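Local structure of pyoverdine biosynthesis protein PvcB (Pseudomonas aeruginosa, 4YLM) at residues E81-P86 / H278-P283; G88-L93 / H273-H278; L93-G98 / A267-R272; E119-F124 / A254-L259. The protein catalyses the 2-oxoglutarate-dependent oxidation of tyrosine isonitrile in the biosynthesis of paerucumarin, probably using iron(II) as its metal cofactor. All blocks are in the same frame, centred on the assembly; numbering follows the deposited sequence.

Contact 1 (E81-P86 / H278-P283); sequences EVMLWP and HIHAEP
H280 N donates to E81 O over 2.8 Å, the shortest direct bond between E81-P86 and H278-P283, nearly straight with 167° at the hydrogen. M83 N to H278 O (2.9 Å) adds a second rung, so a short antiparallel pairing fastens residues 82-83 to strand 272-286. Two waters extend it: one joins E81 OE2 to A281 O, another E81 N to H280 O. M83 runs between two histidines. M83 CB sits over one face of the H280 ring, 3.6 Å from the centroid, a CH-pi contact; with CG anti to the backbone N (chi1 -175°), the chain runs on past the ring's rim. The bend at chi3 brings M83 CE to 3.3 Å from H278 ND1. The E81 carboxylate passes beside the H280 ring, E81 CD lying 3.7 Å from H280 CD2. H278 ND1 accepts W85 NE1-H at 3.1 Å, each partner in the plane of the other's ring and the rings meeting rim to rim at 31°. With ND1 accepting, a neutral ring would carry its proton on NE2, which bonds D114, a probable iron ligand; bonds at both ring nitrogens together fix the rotation of this second-shell histidine.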
loop_
_atom_site.group_PDB
_atom_site.type_symbol
_atom_site.label_atom_id
_atom_site.label_comp_id
_atom_site.label_asym_id
_atom_site.label_seq_id
_atom_site.Cartn_x
_atom_site.Cartn_y
_atom_site.Cartn_z
ATOM N N GLU A 81 13.883 5.202 -6.286
ATOM C CA GLU A 81 14.956 5.695 -7.156
ATOM C C GLU A 81 16.018 6.436 -6.342
ATOM O O GLU A 81 15.782 7.543 -5.863
ATOM C CB GLU A 81 14.392 6.630 -8.231
ATOM C CG GLU A 81 15.413 7.023 -9.302
ATOM C CD GLU A 81 14.942 8.187 -10.178
ATOM O OE1 GLU A 81 15.761 8.692 -10.975
ATOM O OE2 GLU A 81 13.763 8.606 -10.068
ATOM N N VAL A 82 17.185 5.824 -6.172
ATOM C CA VAL A 82 18.224 6.443 -5.352
ATOM C C VAL A 82 18.718 7.711 -6.029
ATOM O O VAL A 82 18.915 7.733 -7.237
ATOM C CB VAL A 82 19.405 5.480 -5.101
ATOM C CG1 VAL A 82 20.612 6.228 -4.525
ATOM C CG2 VAL A 82 18.981 4.340 -4.174
ATOM N N MET A 83 18.875 8.782 -5.261
ATOM C CA MET A 83 19.525 9.969 -5.778
ATOM C C MET A 83 21.039 9.812 -5.582
ATOM O O MET A 83 21.543 9.861 -4.452
ATOM C CB MET A 83 19.015 11.232 -5.087
ATOM C CG MET A 83 19.584 12.513 -5.680
ATOM S SD MET A 83 18.950 14.034 -4.927
ATOM C CE MET A 83 20.104 14.245 -3.596
ATOM N N LEU A 84 21.750 9.604 -6.687
ATOM C CA LEU A 84 23.175 9.297 -6.639
ATOM C C LEU A 84 24.039 10.547 -6.554
ATOM O O LEU A 84 23.765 11.562 -7.198
ATOM C CB LEU A 84 23.586 8.453 -7.848
ATOM C CG LEU A 84 23.108 6.998 -7.850
ATOM C CD1 LEU A 84 23.394 6.346 -9.202
ATOM C CD2 LEU A 84 23.746 6.200 -6.712
ATOM N N TRP A 85 25.079 10.471 -5.733
ATOM C CA TRP A 85 26.053 11.549 -5.641
ATOM C C TRP A 85 27.327 11.079 -6.342
ATOM O O TRP A 85 27.431 9.915 -6.725
ATOM C CB TRP A 85 26.349 11.864 -4.178
ATOM C CG TRP A 85 25.231 12.551 -3.444
ATOM C CD1 TRP A 85 24.059 11.991 -2.999
ATOM C CD2 TRP A 85 25.195 13.926 -3.044
ATOM N NE1 TRP A 85 23.299 12.941 -2.355
ATOM C CE2 TRP A 85 23.974 14.135 -2.371
ATOM C CE3 TRP A 85 26.078 15.001 -3.192
ATOM C CZ2 TRP A 85 23.613 15.377 -1.856
ATOM C CZ3 TRP A 85 25.716 16.232 -2.680
ATOM C CH2 TRP A 85 24.497 16.409 -2.015
ATOM N N PRO A 86 28.308 11.974 -6.508
ATOM C CA PRO A 86 29.572 11.504 -7.096
ATOM C C PRO A 86 30.176 10.344 -6.306
ATOM O O PRO A 86 30.835 9.478 -6.891
ATOM C CB PRO A 86 30.458 12.743 -7.029
ATOM C CG PRO A 86 29.479 13.881 -7.156
ATOM C CD PRO A 86 28.261 13.440 -6.390
ATOM N N HIS A 278 19.820 9.149 -0.131
ATOM C CA HIS A 278 18.711 9.986 -0.565
ATOM C C HIS A 278 17.842 9.215 -1.558
ATOM O O HIS A 278 18.368 8.482 -2.393
ATOM C CB HIS A 278 19.242 11.244 -1.250
ATOM C CG HIS A 278 19.661 12.328 -0.306
ATOM N ND1 HIS A 278 20.776 13.107 -0.521
ATOM C CD2 HIS A 278 19.089 12.795 0.831
ATOM C CE1 HIS A 278 20.883 14.000 0.449
ATOM N NE2 HIS A 278 19.875 13.828 1.286
ATOM N N ILE A 279 16.524 9.386 -1.474
ATOM C CA ILE A 279 15.600 8.754 -2.422
ATOM C C ILE A 279 14.848 9.853 -3.143
ATOM O O ILE A 279 14.291 10.741 -2.504
ATOM C CB ILE A 279 14.578 7.846 -1.713
ATOM C CG1 ILE A 279 15.286 6.885 -0.750
ATOM C CG2 ILE A 279 13.672 7.119 -2.742
ATOM C CD1 ILE A 279 16.166 5.863 -1.423
ATOM N N HIS A 280 14.829 9.793 -4.469
ATOM C CA HIS A 280 14.134 10.789 -5.272
ATOM C C HIS A 280 12.636 10.740 -5.001
ATOM O O HIS A 280 12.102 9.702 -4.613
ATOM C CB HIS A 280 14.349 10.508 -6.761
ATOM C CG HIS A 280 15.615 11.090 -7.314
ATOM N ND1 HIS A 280 15.859 12.447 -7.345
ATOM C CD2 HIS A 280 16.700 10.498 -7.870
ATOM C CE1 HIS A 280 17.039 12.666 -7.897
ATOM N NE2 HIS A 280 17.566 11.501 -8.231
ATOM N N ALA A 281 11.977 11.869 -5.209
ATOM C CA ALA A 281 10.523 11.913 -5.321
ATOM C C ALA A 281 10.075 11.142 -6.570
ATOM O O ALA A 281 10.906 10.744 -7.392
ATOM C CB ALA A 281 10.046 13.379 -5.383
ATOM N N GLU A 282 8.768 10.925 -6.705
ATOM C CA GLU A 282 8.217 10.115 -7.792
ATOM C C GLU A 282 7.252 10.950 -8.615
ATOM O O GLU A 282 6.097 11.110 -8.233
ATOM C CB GLU A 282 7.449 8.909 -7.248
ATOM C CG GLU A 282 8.275 7.863 -6.538
ATOM C CD GLU A 282 7.403 6.771 -5.943
ATOM O OE1 GLU A 282 7.380 5.657 -6.503
ATOM O OE2 GLU A 282 6.729 7.029 -4.925
ATOM N N PRO A 283 7.724 11.486 -9.747
ATOM C CA PRO A 283 9.091 11.254 -10.206
ATOM C C PRO A 283 10.029 12.311 -9.635
ATOM O O PRO A 283 9.602 13.165 -8.848
ATOM C CB PRO A 283 8.961 11.419 -11.720
ATOM C CG PRO A 283 7.927 12.521 -11.857
ATOM C CD PRO A 283 6.960 12.326 -10.691
HETATM O O HOH W 1 11.614 8.464 -8.619
HETATM O O HOH W 2 11.815 7.170 -6.030
HETATM O O HOH W 3 22.096 9.049 -1.858
HETATM O O HOH W 4 20.364 10.116 -9.330
#

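Contact 2 (G88-L93 / H273-H278); sequences GAVLEL and HLRRVH
E92 OE1 takes two donors from the facing strand. H273 NE2 reaches it at 2.6 Å, nearly along the C-O axis and in the plane of the imidazole, while R275 NE comes to its syn lone pair. R275 NE is also 2.9 Å from E92 OE2, so a single N-H is shared between both oxygens of the salt bridge, with carboxylate and guanidinium planes 76° apart. A bend at chi2 (-75°) folds the E92 chain back to this position, whereas R275 is extended from CG to NE and lies alongside it. V90 divides its branches: CG1 rests on R275 CG at 3.6 Å, and CG2 meets V277 CG2 at the same separation. Across the sheet from E92, the R276 guanidinium is sandwiched, L91 CD2 over the centre of one face (3.5 Å from CZ) and H278 CE1 over the other. Beyond it L93 and L274 touch through their CB atoms. The backbone pairing brings these side chains opposite one another. L91 with R276 and L93 with L274 are antiparallel hydrogen-bonded pairs, L91 N to R276 O measuring 2.8 Å and L274 N to L93 O the same. Strand 272-286 pairs along its other edge with strand 120-131, through D131, H128 and V126. Helix 69-79 packs on the side of V90, E92 and R275, touching them with T73, A69 and L72, while R276 on the opposite face meets W85, F87 and F127 and makes a long, weak ion pair with D114, a probable iron ligand.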
loop_
_atom_site.group_PDB
_atom_site.type_symbol
_atom_site.label_atom_id
_atom_site.label_comp_id
_atom_site.label_asym_id
_atom_site.label_seq_id
_atom_site.Cartn_x
_atom_site.Cartn_y
_atom_site.Cartn_z
ATOM N N GLY A 88 28.499 7.969 -5.013
ATOM C CA GLY A 88 27.606 6.823 -5.082
ATOM C C GLY A 88 26.326 7.042 -4.286
ATOM O O GLY A 88 25.828 8.156 -4.218
ATOM N N ALA A 89 25.812 5.985 -3.667
ATOM C CA ALA A 89 24.535 6.045 -2.964
ATOM C C ALA A 89 24.662 6.484 -1.501
ATOM O O ALA A 89 23.822 7.226 -0.997
ATOM C CB ALA A 89 23.822 4.680 -3.046
ATOM N N VAL A 90 25.713 6.024 -0.830
ATOM C CA VAL A 90 25.823 6.151 0.624
ATOM C C VAL A 90 26.820 7.214 1.105
ATOM O O VAL A 90 28.025 7.144 0.816
ATOM C CB VAL A 90 26.222 4.801 1.252
ATOM C CG1 VAL A 90 26.515 4.955 2.741
ATOM C CG2 VAL A 90 25.135 3.764 1.020
ATOM N N LEU A 91 26.320 8.192 1.849
ATOM C CA LEU A 91 27.197 9.143 2.546
ATOM C C LEU A 91 27.592 8.550 3.899
ATOM O O LEU A 91 26.722 8.190 4.698
ATOM C CB LEU A 91 26.486 10.489 2.745
ATOM C CG LEU A 91 27.265 11.541 3.560
ATOM C CD1 LEU A 91 28.485 12.012 2.787
ATOM C CD2 LEU A 91 26.373 12.720 3.936
ATOM N N GLU A 92 28.897 8.417 4.147
ATOM C CA GLU A 92 29.391 7.899 5.428
ATOM C C GLU A 92 29.482 9.029 6.436
ATOM O O GLU A 92 30.058 10.071 6.145
ATOM C CB GLU A 92 30.780 7.265 5.258
ATOM C CG GLU A 92 30.815 6.074 4.314
ATOM C CD GLU A 92 30.230 4.805 4.932
ATOM O OE1 GLU A 92 30.286 4.637 6.173
ATOM O OE2 GLU A 92 29.725 3.963 4.172
ATOM N N LEU A 93 28.921 8.835 7.624
ATOM C CA LEU A 93 28.948 9.888 8.645
ATOM C C LEU A 93 29.519 9.292 9.911
ATOM O O LEU A 93 28.796 8.696 10.714
ATOM C CB LEU A 93 27.543 10.444 8.910
ATOM C CG LEU A 93 26.867 11.196 7.760
ATOM C CD1 LEU A 93 25.362 11.286 7.977
ATOM C CD2 LEU A 93 27.459 12.592 7.575
ATOM N N HIS A 273 28.548 5.922 14.029
ATOM C CA HIS A 273 28.663 5.686 12.606
ATOM C C HIS A 273 27.270 5.608 11.957
ATOM O O HIS A 273 26.512 4.677 12.218
ATOM C CB HIS A 273 29.460 4.402 12.371
ATOM C CG HIS A 273 29.767 4.132 10.932
ATOM N ND1 HIS A 273 30.547 3.071 10.524
ATOM C CD2 HIS A 273 29.392 4.782 9.804
ATOM C CE1 HIS A 273 30.643 3.081 9.206
ATOM N NE2 HIS A 273 29.946 4.105 8.743
ATOM N N LEU A 274 26.943 6.602 11.135
ATOM C CA LEU A 274 25.694 6.619 10.377
ATOM C C LEU A 274 25.992 6.566 8.892
ATOM O O LEU A 274 27.057 7.010 8.445
ATOM C CB LEU A 274 24.903 7.916 10.625
ATOM C CG LEU A 274 24.563 8.334 12.048
ATOM C CD1 LEU A 274 23.763 9.623 12.008
ATOM C CD2 LEU A 274 23.791 7.229 12.767
ATOM N N ARG A 275 25.021 6.061 8.134
ATOM C CA ARG A 275 25.080 6.040 6.680
ATOM C C ARG A 275 23.783 6.612 6.125
ATOM O O ARG A 275 22.702 6.212 6.555
ATOM C CB ARG A 275 25.278 4.603 6.180
ATOM C CG ARG A 275 26.729 4.131 6.274
ATOM C CD ARG A 275 26.895 2.670 5.905
ATOM N NE ARG A 275 28.299 2.318 6.033
ATOM C CZ ARG A 275 28.758 1.115 6.356
ATOM N NH1 ARG A 275 27.922 0.103 6.571
ATOM N NH2 ARG A 275 30.070 0.931 6.464
ATOM N N ARG A 276 23.884 7.547 5.183
ATOM C CA ARG A 276 22.691 8.182 4.632
ATOM C C ARG A 276 22.563 7.993 3.126
ATOM O O ARG A 276 23.536 8.166 2.378
ATOM C CB ARG A 276 22.672 9.678 4.948
ATOM C CG ARG A 276 21.424 10.392 4.404
ATOM C CD ARG A 276 21.737 11.829 4.009
ATOM N NE ARG A 276 22.565 11.890 2.809
ATOM C CZ ARG A 276 23.217 12.979 2.408
ATOM N NH1 ARG A 276 23.143 14.092 3.115
ATOM N NH2 ARG A 276 23.954 12.951 1.305
ATOM N N VAL A 277 21.347 7.658 2.694
ATOM C CA VAL A 277 20.990 7.543 1.283
ATOM C C VAL A 277 19.789 8.449 1.003
ATOM O O VAL A 277 18.862 8.531 1.818
ATOM C CB VAL A 277 20.624 6.083 0.933
ATOM C CG1 VAL A 277 20.210 5.949 -0.549
ATOM C CG2 VAL A 277 21.795 5.144 1.277
ATOM N N HIS A 278 19.820 9.149 -0.131
ATOM C CA HIS A 278 18.711 9.986 -0.565
ATOM C C HIS A 278 17.842 9.215 -1.558
ATOM O O HIS A 278 18.368 8.482 -2.393
ATOM C CB HIS A 278 19.242 11.244 -1.250
ATOM C CG HIS A 278 19.661 12.328 -0.306
ATOM N ND1 HIS A 278 20.776 13.107 -0.521
ATOM C CD2 HIS A 278 19.089 12.795 0.831
ATOM C CE1 HIS A 278 20.883 14.000 0.449
ATOM N NE2 HIS A 278 19.875 13.828 1.286
HETATM O O HOH W 3 22.096 9.049 -1.858
#

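Contact 3 (L93-G98 / A267-R272); sequences LVEQEG and AHRAPR
L93-G98 and A267-R272 run roughly antiparallel, with E95 and R272 forming a hydrogen-bonded pair (E95 N to R272 O 2.8 Å, R272 N to E95 O 3.0 Å) that closes the end of strand 91-95. Further on, where neither chain is a strand, G98 N donates to R269 O at 2.7 Å with 174° at the hydrogen, so the two loops stay in step. G98 has a positive phi there, and its CA lies 3.7 Å from CE1 of H268. Among the side chains, E95 dominates. Its extended chain crosses that of R269 at about a right angle, and OE1 forms a salt bridge with NH1 at 2.8 Å. The carboxylate arrives at the edge of the guanidinium, near its plane, although the two groups are turned 64° against each other. The bend of R269 at chi3 (-62°) carries NH1 back to E95. The same OE1 has a second salt bridge, to R263. R272, whose NH1 is held by G139 O, sends NH2 to 4.4 Å from E95 OE1, but the oxygen lies well out of that guanidinium plane, so charge alone acts between them. A water links R272 NE to L93 O. On the outer side, E97 packs CB against P271 CD at 3.8 Å, and its CG approaches H268 NE2. Three arginines thus gather round one carboxylate, which would be expected to stabilise its ionised form and to offset the closeness of R263 and R272 on this solvent-facing margin of the sheet.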
loop_
_atom_site.group_PDB
_atom_site.type_symbol
_atom_site.label_atom_id
_atom_site.label_comp_id
_atom_site.label_asym_id
_atom_site.label_seq_id
_atom_site.Cartn_x
_atom_site.Cartn_y
_atom_site.Cartn_z
ATOM N N LEU A 93 28.921 8.835 7.624
ATOM C CA LEU A 93 28.948 9.888 8.645
ATOM C C LEU A 93 29.519 9.292 9.911
ATOM O O LEU A 93 28.796 8.696 10.714
ATOM C CB LEU A 93 27.543 10.444 8.910
ATOM C CG LEU A 93 26.867 11.196 7.760
ATOM C CD1 LEU A 93 25.362 11.286 7.977
ATOM C CD2 LEU A 93 27.459 12.592 7.575
ATOM N N VAL A 94 30.829 9.432 10.074
ATOM C CA VAL A 94 31.536 8.750 11.149
ATOM C C VAL A 94 32.115 9.780 12.102
ATOM O O VAL A 94 32.752 10.742 11.672
ATOM C CB VAL A 94 32.670 7.868 10.602
ATOM C CG1 VAL A 94 33.321 7.065 11.725
ATOM C CG2 VAL A 94 32.140 6.937 9.524
ATOM N N GLU A 95 31.867 9.590 13.391
ATOM C CA GLU A 95 32.398 10.487 14.408
ATOM C C GLU A 95 33.128 9.698 15.478
ATOM O O GLU A 95 32.732 8.576 15.816
ATOM C CB GLU A 95 31.283 11.313 15.034
ATOM C CG GLU A 95 30.551 12.165 14.025
ATOM C CD GLU A 95 29.839 13.320 14.667
ATOM O OE1 GLU A 95 29.414 14.240 13.938
ATOM O OE2 GLU A 95 29.710 13.311 15.908
ATOM N N GLN A 96 34.203 10.286 15.999
ATOM C CA GLN A 96 35.036 9.615 16.986
ATOM C C GLN A 96 34.865 10.256 18.338
ATOM O O GLN A 96 34.562 11.440 18.442
ATOM C CB GLN A 96 36.511 9.665 16.579
ATOM C CG GLN A 96 36.889 8.648 15.524
ATOM C CD GLN A 96 38.349 8.770 15.129
ATOM O OE1 GLN A 96 39.217 8.025 15.613
ATOM N NE2 GLN A 96 38.629 9.715 14.258
ATOM N N GLU A 97 35.067 9.465 19.379
ATOM C CA GLU A 97 34.851 9.949 20.728
ATOM C C GLU A 97 35.718 11.168 21.027
ATOM O O GLU A 97 36.936 11.126 20.865
ATOM C CB GLU A 97 35.127 8.839 21.732
ATOM C CG GLU A 97 34.686 9.196 23.131
ATOM C CD GLU A 97 34.832 8.043 24.081
ATOM O OE1 GLU A 97 35.133 6.928 23.607
ATOM O OE2 GLU A 97 34.652 8.253 25.301
ATOM N N GLY A 98 35.079 12.257 21.438
ATOM C CA GLY A 98 35.787 13.440 21.891
ATOM C C GLY A 98 36.613 14.140 20.830
ATOM O O GLY A 98 37.537 14.887 21.152
ATOM N N ALA A 267 28.576 18.690 23.947
ATOM C CA ALA A 267 29.763 18.992 24.729
ATOM C C ALA A 267 30.788 17.911 24.444
ATOM O O ALA A 267 31.891 18.198 23.986
ATOM C CB ALA A 267 29.432 19.048 26.213
ATOM N N HIS A 268 30.401 16.663 24.688
ATOM C CA HIS A 268 31.273 15.518 24.435
ATOM C C HIS A 268 30.784 14.665 23.264
ATOM O O HIS A 268 29.874 13.844 23.414
ATOM C CB HIS A 268 31.401 14.651 25.691
ATOM C CG HIS A 268 32.314 13.476 25.522
ATOM N ND1 HIS A 268 33.640 13.607 25.164
ATOM C CD2 HIS A 268 32.093 12.147 25.665
ATOM C CE1 HIS A 268 34.195 12.411 25.094
ATOM N NE2 HIS A 268 33.278 11.507 25.393
ATOM N N ARG A 269 31.402 14.859 22.102
ATOM C CA ARG A 269 31.075 14.083 20.912
ATOM C C ARG A 269 31.293 12.606 21.185
ATOM O O ARG A 269 32.373 12.206 21.595
ATOM C CB ARG A 269 31.946 14.526 19.734
ATOM C CG ARG A 269 31.492 13.980 18.403
ATOM C CD ARG A 269 32.507 14.255 17.313
ATOM N NE ARG A 269 32.719 15.682 17.099
ATOM C CZ ARG A 269 32.054 16.412 16.211
ATOM N NH1 ARG A 269 31.121 15.854 15.452
ATOM N NH2 ARG A 269 32.320 17.705 16.082
ATOM N N ALA A 270 30.267 11.791 20.972
ATOM C CA ALA A 270 30.387 10.356 21.211
ATOM C C ALA A 270 30.732 9.626 19.914
ATOM O O ALA A 270 30.577 10.181 18.832
ATOM C CB ALA A 270 29.107 9.807 21.816
ATOM N N PRO A 271 31.222 8.388 20.023
ATOM C CA PRO A 271 31.574 7.597 18.842
ATOM C C PRO A 271 30.309 7.113 18.126
ATOM O O PRO A 271 29.417 6.547 18.765
ATOM C CB PRO A 271 32.337 6.420 19.432
ATOM C CG PRO A 271 31.845 6.310 20.820
ATOM C CD PRO A 271 31.532 7.684 21.276
ATOM N N ARG A 272 30.229 7.333 16.819
ATOM C CA ARG A 272 28.994 7.061 16.103
ATOM C C ARG A 272 29.244 6.882 14.624
ATOM O O ARG A 272 30.037 7.610 14.029
ATOM C CB ARG A 272 28.025 8.221 16.304
ATOM C CG ARG A 272 26.614 7.943 15.836
ATOM C CD ARG A 272 25.711 9.073 16.272
ATOM N NE ARG A 272 25.810 10.214 15.370
ATOM C CZ ARG A 272 25.449 11.447 15.698
ATOM N NH1 ARG A 272 24.995 11.701 16.923
ATOM N NH2 ARG A 272 25.551 12.423 14.807
HETATM O O HOH W 5 27.682 10.351 12.927
#

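Contact 4 (E119-F124 / A254-L259); sequences ETVPEF and ADNLTL
N256 stands across V121 at about a right angle and points the N-H edge of its amide at the neighbouring backbone: ND2 donates to P122 O at 3.0 Å, with the acceptor close to the amide plane and 163° at the hydrogen. Its CG is anti to the backbone N (chi1 -179°), which carries the amide to the P122 carbonyl, while its own N bonds E123 O at 2.8 Å by a bent path. L257 divides two ways. Its CD1 presses on E123 CG, the side chains perpendicular to each other and 3.7 Å apart, and CD2 reaches V121 CG1 at 3.9 Å. E123 in turn lays CG over the centre of the F124 ring, whose rim receives A254 O in the ring plane. F124 CA also approaches A254 O at 3.2 Å, a CA-H...O contact beside the non-hydrogen-bonded pair F124-D255. E123 and F124 both face I279 in a classic beta bulge. D255 closes an Asx turn, OD1 accepting L257 N at 3.1 Å from above the carboxylate plane; its OD2 is held by T258 OG1 and by H56. A water donates to both E123 OE2 and D255 OD1. These two buried carboxylates are like charges near each other, and the water together with the salt bridge from R53 to E123 probably offsets their repulsion. N256 OD1 is hydrogen-bonded to D114 N. D114 belongs with H112 and H261 to the probable two-histidine, one-carboxylate iron triad, so one amide ties P122 to the backbone of a likely metal ligand, making N256 a second-shell residue.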
loop_
_atom_site.group_PDB
_atom_site.type_symbol
_atom_site.label_atom_id
_atom_site.label_comp_id
_atom_site.label_asym_id
_atom_site.label_seq_id
_atom_site.Cartn_x
_atom_site.Cartn_y
_atom_site.Cartn_z
ATOM N N GLU A 119 20.046 20.556 -8.083
ATOM C CA GLU A 119 19.142 20.643 -9.224
ATOM C C GLU A 119 17.853 19.867 -8.950
ATOM O O GLU A 119 16.793 20.210 -9.471
ATOM C CB GLU A 119 19.822 20.117 -10.492
ATOM C CG GLU A 119 18.908 20.091 -11.716
ATOM C CD GLU A 119 18.507 21.483 -12.189
ATOM O OE1 GLU A 119 19.201 22.463 -11.843
ATOM O OE2 GLU A 119 17.493 21.593 -12.909
ATOM N N THR A 120 17.959 18.808 -8.146
ATOM C CA THR A 120 16.797 18.012 -7.760
ATOM C C THR A 120 16.792 17.773 -6.251
ATOM O O THR A 120 17.849 17.663 -5.626
ATOM C CB THR A 120 16.753 16.655 -8.484
ATOM O OG1 THR A 120 17.848 15.851 -8.041
ATOM C CG2 THR A 120 16.845 16.844 -9.986
ATOM N N VAL A 121 15.593 17.698 -5.680
ATOM C CA VAL A 121 15.407 17.613 -4.233
ATOM C C VAL A 121 14.926 16.205 -3.862
ATOM O O VAL A 121 13.938 15.718 -4.410
ATOM C CB VAL A 121 14.394 18.703 -3.755
ATOM C CG1 VAL A 121 14.122 18.592 -2.269
ATOM C CG2 VAL A 121 14.913 20.108 -4.108
ATOM N N PRO A 122 15.638 15.530 -2.948
ATOM C CA PRO A 122 15.220 14.168 -2.599
ATOM C C PRO A 122 13.958 14.190 -1.744
ATOM O O PRO A 122 13.805 15.102 -0.940
ATOM C CB PRO A 122 16.391 13.650 -1.771
ATOM C CG PRO A 122 16.960 14.887 -1.128
ATOM C CD PRO A 122 16.788 15.991 -2.148
ATOM N N GLU A 123 13.073 13.203 -1.903
ATOM C CA GLU A 123 11.906 13.129 -1.024
ATOM C C GLU A 123 12.266 12.584 0.357
ATOM O O GLU A 123 11.785 13.088 1.368
ATOM C CB GLU A 123 10.759 12.306 -1.649
ATOM C CG GLU A 123 9.529 12.208 -0.725
ATOM C CD GLU A 123 8.283 11.656 -1.417
ATOM O OE1 GLU A 123 8.411 11.069 -2.514
ATOM O OE2 GLU A 123 7.175 11.814 -0.857
ATOM N N PHE A 124 13.110 11.555 0.400
ATOM C CA PHE A 124 13.446 10.894 1.657
ATOM C C PHE A 124 14.941 10.880 1.943
ATOM O O PHE A 124 15.771 10.757 1.021
ATOM C CB PHE A 124 12.992 9.423 1.652
ATOM C CG PHE A 124 11.511 9.226 1.416
ATOM C CD1 PHE A 124 10.573 9.645 2.358
ATOM C CD2 PHE A 124 11.062 8.607 0.255
ATOM C CE1 PHE A 124 9.190 9.451 2.130
ATOM C CE2 PHE A 124 9.692 8.411 0.022
ATOM C CZ PHE A 124 8.762 8.833 0.959
ATOM N N ALA A 254 13.125 9.620 6.816
ATOM C CA ALA A 254 12.604 10.957 7.074
ATOM C C ALA A 254 12.033 11.566 5.800
ATOM O O ALA A 254 12.623 11.427 4.725
ATOM C CB ALA A 254 13.741 11.865 7.641
ATOM N N ASP A 255 10.880 12.222 5.929
ATOM C CA ASP A 255 10.216 12.937 4.842
ATOM C C ASP A 255 10.848 14.324 4.713
ATOM O O ASP A 255 10.439 15.271 5.390
ATOM C CB ASP A 255 8.702 13.040 5.154
ATOM C CG ASP A 255 7.911 13.816 4.110
ATOM O OD1 ASP A 255 8.472 14.220 3.066
ATOM O OD2 ASP A 255 6.685 14.018 4.346
ATOM N N ASN A 256 11.855 14.427 3.847
ATOM C CA ASN A 256 12.586 15.674 3.626
ATOM C C ASN A 256 11.735 16.798 3.020
ATOM O O ASN A 256 12.141 17.956 3.052
ATOM C CB ASN A 256 13.812 15.397 2.738
ATOM C CG ASN A 256 14.646 16.639 2.479
ATOM O OD1 ASN A 256 15.216 17.244 3.403
ATOM N ND2 ASN A 256 14.748 17.012 1.210
ATOM N N LEU A 257 10.565 16.466 2.461
ATOM C CA LEU A 257 9.708 17.481 1.835
ATOM C C LEU A 257 8.807 18.188 2.848
ATOM O O LEU A 257 8.249 19.249 2.558
ATOM C CB LEU A 257 8.856 16.878 0.697
ATOM C CG LEU A 257 9.637 16.133 -0.403
ATOM C CD1 LEU A 257 8.698 15.676 -1.527
ATOM C CD2 LEU A 257 10.764 17.022 -0.971
ATOM N N THR A 258 8.680 17.598 4.032
ATOM C CA THR A 258 7.787 18.097 5.074
ATOM C C THR A 258 8.561 18.549 6.316
ATOM O O THR A 258 8.215 19.550 6.941
ATOM C CB THR A 258 6.787 17.005 5.500
ATOM O OG1 THR A 258 6.019 16.605 4.357
ATOM C CG2 THR A 258 5.828 17.527 6.586
ATOM N N LEU A 259 9.590 17.793 6.688
ATOM C CA LEU A 259 10.371 18.124 7.873
ATOM C C LEU A 259 11.490 19.097 7.539
ATOM O O LEU A 259 11.839 19.284 6.371
ATOM C CB LEU A 259 11.031 16.875 8.459
ATOM C CG LEU A 259 10.127 15.678 8.746
ATOM C CD1 LEU A 259 10.998 14.526 9.223
ATOM C CD2 LEU A 259 9.083 16.056 9.799
HETATM O O HOH W 6 6.694 13.835 0.999
#

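Contacts 1, 2 and 3 follow one another along strand 272-286 and the loop before it, pairing it with residues 82-83 and then with strand 91-95; H278 is shared by contacts 1 and 2, L93 by contacts 2 and 3. Contact 4 joins strand 120-131, the neighbour of strand 272-286, to the end of strand 251-255. These strands belong to the double-stranded beta-helix (jelly-roll) core usual in the TauD/TfdA family. Contacts 1 and 4 are buried, contact 2 partly so, contact 3 at the surface. Between the paired segments, contacts 2 and 3 include salt bridges, contacts 1 and 4 none; the centres of contacts 1 and 3 are about 28 Å apart.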